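Local coordinates for Exo beta-1,2-glucooligosaccharide sophorohydrolase (non-reducing end) (Parabacteroides distasonis ATCC 8503, PDB 5Z06), which releases sophorose from the non-reducing end of linear beta-1,2-glucan and beta-1,2-glucooligosaccharides of four or more glucose units, as an exo-type glycoside hydrolase, at residues T466-T469 / Y470-I474; P691-Q694 / K695-K699. One frame throughout, in Å; residues are numbered along the deposited sequence.

Interaction 1 (T466-T469 / Y470-I474); sequences TMIT and YMLAI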
loop_
_atom_site.group_PDB
_atom_site.type_symbol
_atom_site.label_atom_id
_atom_site.label_comp_id
_atom_site.label_asym_id
_atom_site.label_seq_id
_atom_site.Cartn_x
_atom_site.Cartn_y
_atom_site.Cartn_z
ATOM N N THR A 466 11.535 2.785 16.284
ATOM C CA THR A 466 10.807 2.916 17.519
ATOM C C THR A 466 11.326 4.003 18.444
ATOM O O THR A 466 10.963 4.003 19.617
ATOM C CB THR A 466 10.773 1.575 18.289
ATOM O OG1 THR A 466 12.023 1.338 18.936
ATOM C CG2 THR A 466 10.436 0.417 17.345
ATOM N N MET A 467 12.138 4.951 17.958
ATOM C CA MET A 467 12.630 6.014 18.862
ATOM C C MET A 467 11.485 6.781 19.548
ATOM O O MET A 467 11.584 7.115 20.737
ATOM C CB MET A 467 13.522 7.020 18.148
ATOM C CG MET A 467 13.940 8.186 19.048
ATOM S SD MET A 467 15.082 9.351 18.303
ATOM C CE MET A 467 16.555 8.368 18.114
ATOM N N ILE A 468 10.428 7.056 18.792
ATOM C CA ILE A 468 9.322 7.872 19.275
ATOM C C ILE A 468 8.532 7.135 20.346
ATOM O O ILE A 468 7.874 7.760 21.162
ATOM C CB ILE A 468 8.365 8.301 18.125
ATOM C CG1 ILE A 468 7.456 9.451 18.547
ATOM C CG2 ILE A 468 7.505 7.139 17.614
ATOM C CD1 ILE A 468 8.143 10.781 18.582
ATOM N N THR A 469 8.582 5.799 20.310
ATOM C CA THR A 469 8.008 4.962 21.363
ATOM C C THR A 469 8.680 5.246 22.712
ATOM O O THR A 469 8.010 5.407 23.750
ATOM C CB THR A 469 8.125 3.473 21.007
ATOM O OG1 THR A 469 7.809 3.275 19.616
ATOM C CG2 THR A 469 7.194 2.660 21.870
ATOM N N TYR A 470 9.996 5.341 22.695
ATOM C CA TYR A 470 10.726 5.738 23.899
ATOM C C TYR A 470 10.513 7.195 24.216
ATOM O O TYR A 470 10.327 7.553 25.359
ATOM C CB TYR A 470 12.211 5.434 23.784
ATOM C CG TYR A 470 12.509 3.996 24.056
ATOM C CD1 TYR A 470 12.488 3.058 23.035
ATOM C CD2 TYR A 470 12.788 3.564 25.354
ATOM C CE1 TYR A 470 12.778 1.743 23.291
ATOM C CE2 TYR A 470 13.061 2.242 25.618
ATOM C CZ TYR A 470 13.050 1.339 24.589
ATOM O OH TYR A 470 13.317 0.026 24.870
ATOM N N MET A 471 10.515 8.026 23.193
ATOM C CA MET A 471 10.309 9.443 23.399
ATOM C C MET A 471 8.994 9.645 24.113
ATOM O O MET A 471 8.965 10.265 25.169
ATOM C CB MET A 471 10.295 10.200 22.089
ATOM C CG MET A 471 11.641 10.248 21.415
ATOM S SD MET A 471 12.717 11.460 22.185
ATOM C CE MET A 471 14.224 10.541 21.986
ATOM N N LEU A 472 7.926 9.090 23.554
ATOM C CA LEU A 472 6.601 9.337 24.099
ATOM C C LEU A 472 6.432 8.698 25.446
ATOM O O LEU A 472 5.819 9.299 26.326
ATOM C CB LEU A 472 5.496 8.932 23.139
ATOM C CG LEU A 472 5.404 9.890 21.944
ATOM C CD1 LEU A 472 4.515 9.309 20.849
ATOM C CD2 LEU A 472 4.846 11.238 22.353
ATOM N N ALA A 473 7.005 7.512 25.619
ATOM C CA ALA A 473 7.011 6.853 26.910
ATOM C C ALA A 473 7.596 7.736 27.993
ATOM O O ALA A 473 7.062 7.793 29.068
ATOM C CB ALA A 473 7.750 5.527 26.847
ATOM N N ILE A 474 8.683 8.422 27.672
ATOM C CA ILE A 474 9.383 9.326 28.570
ATOM C C ILE A 474 8.637 10.675 28.730
ATOM O O ILE A 474 8.771 11.370 29.752
ATOM C CB ILE A 474 10.823 9.542 28.019
ATOM C CG1 ILE A 474 11.615 8.223 28.071
ATOM C CG2 ILE A 474 11.597 10.617 28.788
ATOM C CD1 ILE A 474 12.853 8.204 27.193
#

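Interaction 2 (P691-Q694 / K695-K699); sequences PDVQ and KGIQK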
loop_
_atom_site.group_PDB
_atom_site.type_symbol
_atom_site.label_atom_id
_atom_site.label_comp_id
_atom_site.label_asym_id
_atom_site.label_seq_id
_atom_site.Cartn_x
_atom_site.Cartn_y
_atom_site.Cartn_z
ATOM N N PRO A 691 3.870 20.608 25.483
ATOM C CA PRO A 691 4.622 20.718 26.721
ATOM C C PRO A 691 5.267 19.417 27.161
ATOM O O PRO A 691 6.410 19.437 27.531
ATOM C CB PRO A 691 3.584 21.200 27.735
ATOM C CG PRO A 691 2.538 21.883 26.932
ATOM C CD PRO A 691 2.596 21.346 25.535
ATOM N N ASP A 692 4.541 18.309 27.122
ATOM C CA ASP A 692 5.115 17.013 27.486
ATOM C C ASP A 692 6.264 16.594 26.612
ATOM O O ASP A 692 7.201 15.938 27.105
ATOM C CB ASP A 692 4.066 15.913 27.485
ATOM C CG ASP A 692 2.961 16.179 28.482
ATOM O OD1 ASP A 692 3.178 16.972 29.402
ATOM O OD2 ASP A 692 1.858 15.641 28.308
ATOM N N VAL A 693 6.190 16.966 25.327
ATOM C CA VAL A 693 7.252 16.674 24.375
ATOM C C VAL A 693 8.496 17.446 24.767
ATOM O O VAL A 693 9.566 16.876 24.852
ATOM C CB VAL A 693 6.838 16.977 22.908
ATOM C CG1 VAL A 693 8.018 16.867 21.951
ATOM C CG2 VAL A 693 5.752 16.001 22.471
ATOM N N GLN A 694 8.349 18.740 25.009
ATOM C CA GLN A 694 9.485 19.557 25.415
ATOM C C GLN A 694 10.132 19.007 26.677
ATOM O O GLN A 694 11.349 18.822 26.694
ATOM C CB GLN A 694 9.085 21.020 25.571
ATOM C CG GLN A 694 8.887 21.698 24.227
ATOM C CD GLN A 694 8.230 23.061 24.322
ATOM O OE1 GLN A 694 8.017 23.595 25.405
ATOM N NE2 GLN A 694 7.902 23.630 23.179
ATOM N N LYS A 695 9.331 18.700 27.698
ATOM C CA LYS A 695 9.872 18.139 28.947
ATOM C C LYS A 695 10.664 16.853 28.741
ATOM O O LYS A 695 11.717 16.680 29.333
ATOM C CB LYS A 695 8.796 17.893 30.019
ATOM C CG LYS A 695 8.723 18.983 31.081
ATOM C CD LYS A 695 8.218 20.303 30.484
ATOM C CE LYS A 695 7.697 21.294 31.528
ATOM N NZ LYS A 695 6.402 21.903 31.091
ATOM N N GLY A 696 10.138 15.947 27.926
ATOM C CA GLY A 696 10.773 14.655 27.717
ATOM C C GLY A 696 12.107 14.799 27.013
ATOM O O GLY A 696 13.079 14.140 27.386
ATOM N N ILE A 697 12.140 15.682 26.015
ATOM C CA ILE A 697 13.359 15.984 25.273
ATOM C C ILE A 697 14.405 16.562 26.211
ATOM O O ILE A 697 15.572 16.137 26.181
ATOM C CB ILE A 697 13.092 16.997 24.136
ATOM C CG1 ILE A 697 12.211 16.371 23.036
ATOM C CG2 ILE A 697 14.387 17.554 23.542
ATOM C CD1 ILE A 697 12.886 15.372 22.141
ATOM N N GLN A 698 13.991 17.548 27.014
ATOM C CA GLN A 698 14.882 18.151 28.017
ATOM C C GLN A 698 15.480 17.057 28.879
ATOM O O GLN A 698 16.693 16.985 29.054
ATOM C CB GLN A 698 14.149 19.128 28.940
ATOM C CG GLN A 698 13.821 20.480 28.339
ATOM C CD GLN A 698 12.967 21.349 29.275
ATOM O OE1 GLN A 698 12.794 21.041 30.471
ATOM N NE2 GLN A 698 12.420 22.438 28.729
ATOM N N LYS A 699 14.611 16.205 29.407
ATOM C CA LYS A 699 15.040 15.139 30.296
ATOM C C LYS A 699 16.038 14.222 29.624
ATOM O O LYS A 699 17.006 13.816 30.252
ATOM C CB LYS A 699 13.861 14.309 30.792
ATOM C CG LYS A 699 12.983 15.007 31.803
ATOM C CD LYS A 699 11.825 14.096 32.174
ATOM C CE LYS A 699 10.894 14.780 33.144
ATOM N NZ LYS A 699 9.792 13.840 33.435
#

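Interaction 1 (T466-T469 / Y470-I474)
Met-467 and Met-471 lie one turn apart on helix 467-475, a short helix in the glycoamylase-like part of this GH144 enzyme, whose many helices are consistent with the helical toroid of the six-hairpin clan. Their side chains run alongside each other in the same direction, with Met-467 CG 3.8 Å from Met-471 CE. Met-471 has CG anti to its carbonyl carbon (chi1 -69°), which turns the chain back toward the preceding turn before two further bends carry its methyl to Met-467. Ile-468 and Leu-472 form a second side-by-side pair, Ile-468 CG1 meeting Leu-472 CD1 at 3.7 Å, whereas Ile-468 crosses Met-471 almost at a right angle. Helix 485-490 covers both methionines through Tyr-486, and Met-471 also reaches Ile-697. Shortening Met-471 to an alanine is likely to leave Met-467 without its flanking methyl and to open a gap beside Tyr-486 and Ile-697.

The backbone bonds are i to i+4: Met-471 N reaches Met-467 O at 2.8 Å in the carbonyl plane, and Leu-472 N reaches Ile-468 O at 2.7 Å. Ala-473 N sits above the carbonyl plane of Thr-469, 36° out of it. The first bond is weak, with 3.5 Å between Tyr-470 N and Thr-466 O.

Thr-466 occupies the N-cap position without capping; its OG1 bonds to Asn-464 instead, as Thr-469 OG1 does to Ser-396. Tyr-470 OH is held by Leu-460 O and Leu-444 N, while at the ring edge CD1 lies 3.9 Å from Thr-466 O.

Interaction 2 (P691-Q694 / K695-K699)
Gln-698 sets the base of its extended side chain beside the carbonyl oxygen of Gln-694: Gln-698 CG is 3.4 Å from Gln-694 O, and the amide carbon CD follows at 4.0 Å from the same oxygen. The other flat groups turn outside the pair, the amide of Gln-694 giving its NE2 to Met-688 O and the carboxylate of Asp-692 taking Trp-427 NE1 on OD2. The end of Lys-695 comes only loosely to the rim of the Pro-691 ring, NZ standing 4.4 Å from Pro-691 CB and over neither face. A bend at chi2 (68°) brings Lys-695 back along the helix, with CD 3.6 Å from Pro-691 O.

These are the first turns of the amphipathic helix 691-702, close to the C-terminus, and four i to i+4 bonds hold them. Lys-695 N to Pro-691 O is nearly straight (172° at the hydrogen), and Ile-697 N approaches Val-693 O nearly along the C=O axis at 3.1 Å.

On the inward side, Ile-697 has CG1 anti to its carbonyl carbon, which directs that branch back over the previous turn, 3.2 Å from Val-693 O. Val-693 itself packs on Phe-687 and Met-688 of helix 682-688, its CG1 lying 4.4 Å from Ile-697 CG1.

In the fold
Both interactions are single-helix contacts, and their helices pack against each other on the same side of the chain's centre, interaction 2 farther out (its centre about 34 Å from that of the chain, against about 25 Å), with the two centres about 11 Å apart. Met-471 SD of interaction 1 touches Ile-697 CD1 of interaction 2 at 3.9 Å, and Ile-474 CG2 approaches Gly-696 O where the glycine brings no side chain. Interaction 1 is wholly buried: methionine, isoleucine and leucine fill its flanks, and its hydroxyls find partners inside the protein. Interaction 2 is divided, with Val-693, Gly-696 and Ile-697 buried and a proline, two glutamines and a lysine exposed. Phe-549 touches both Met-471 and Ile-697, adding a loop to the shared apolar seam.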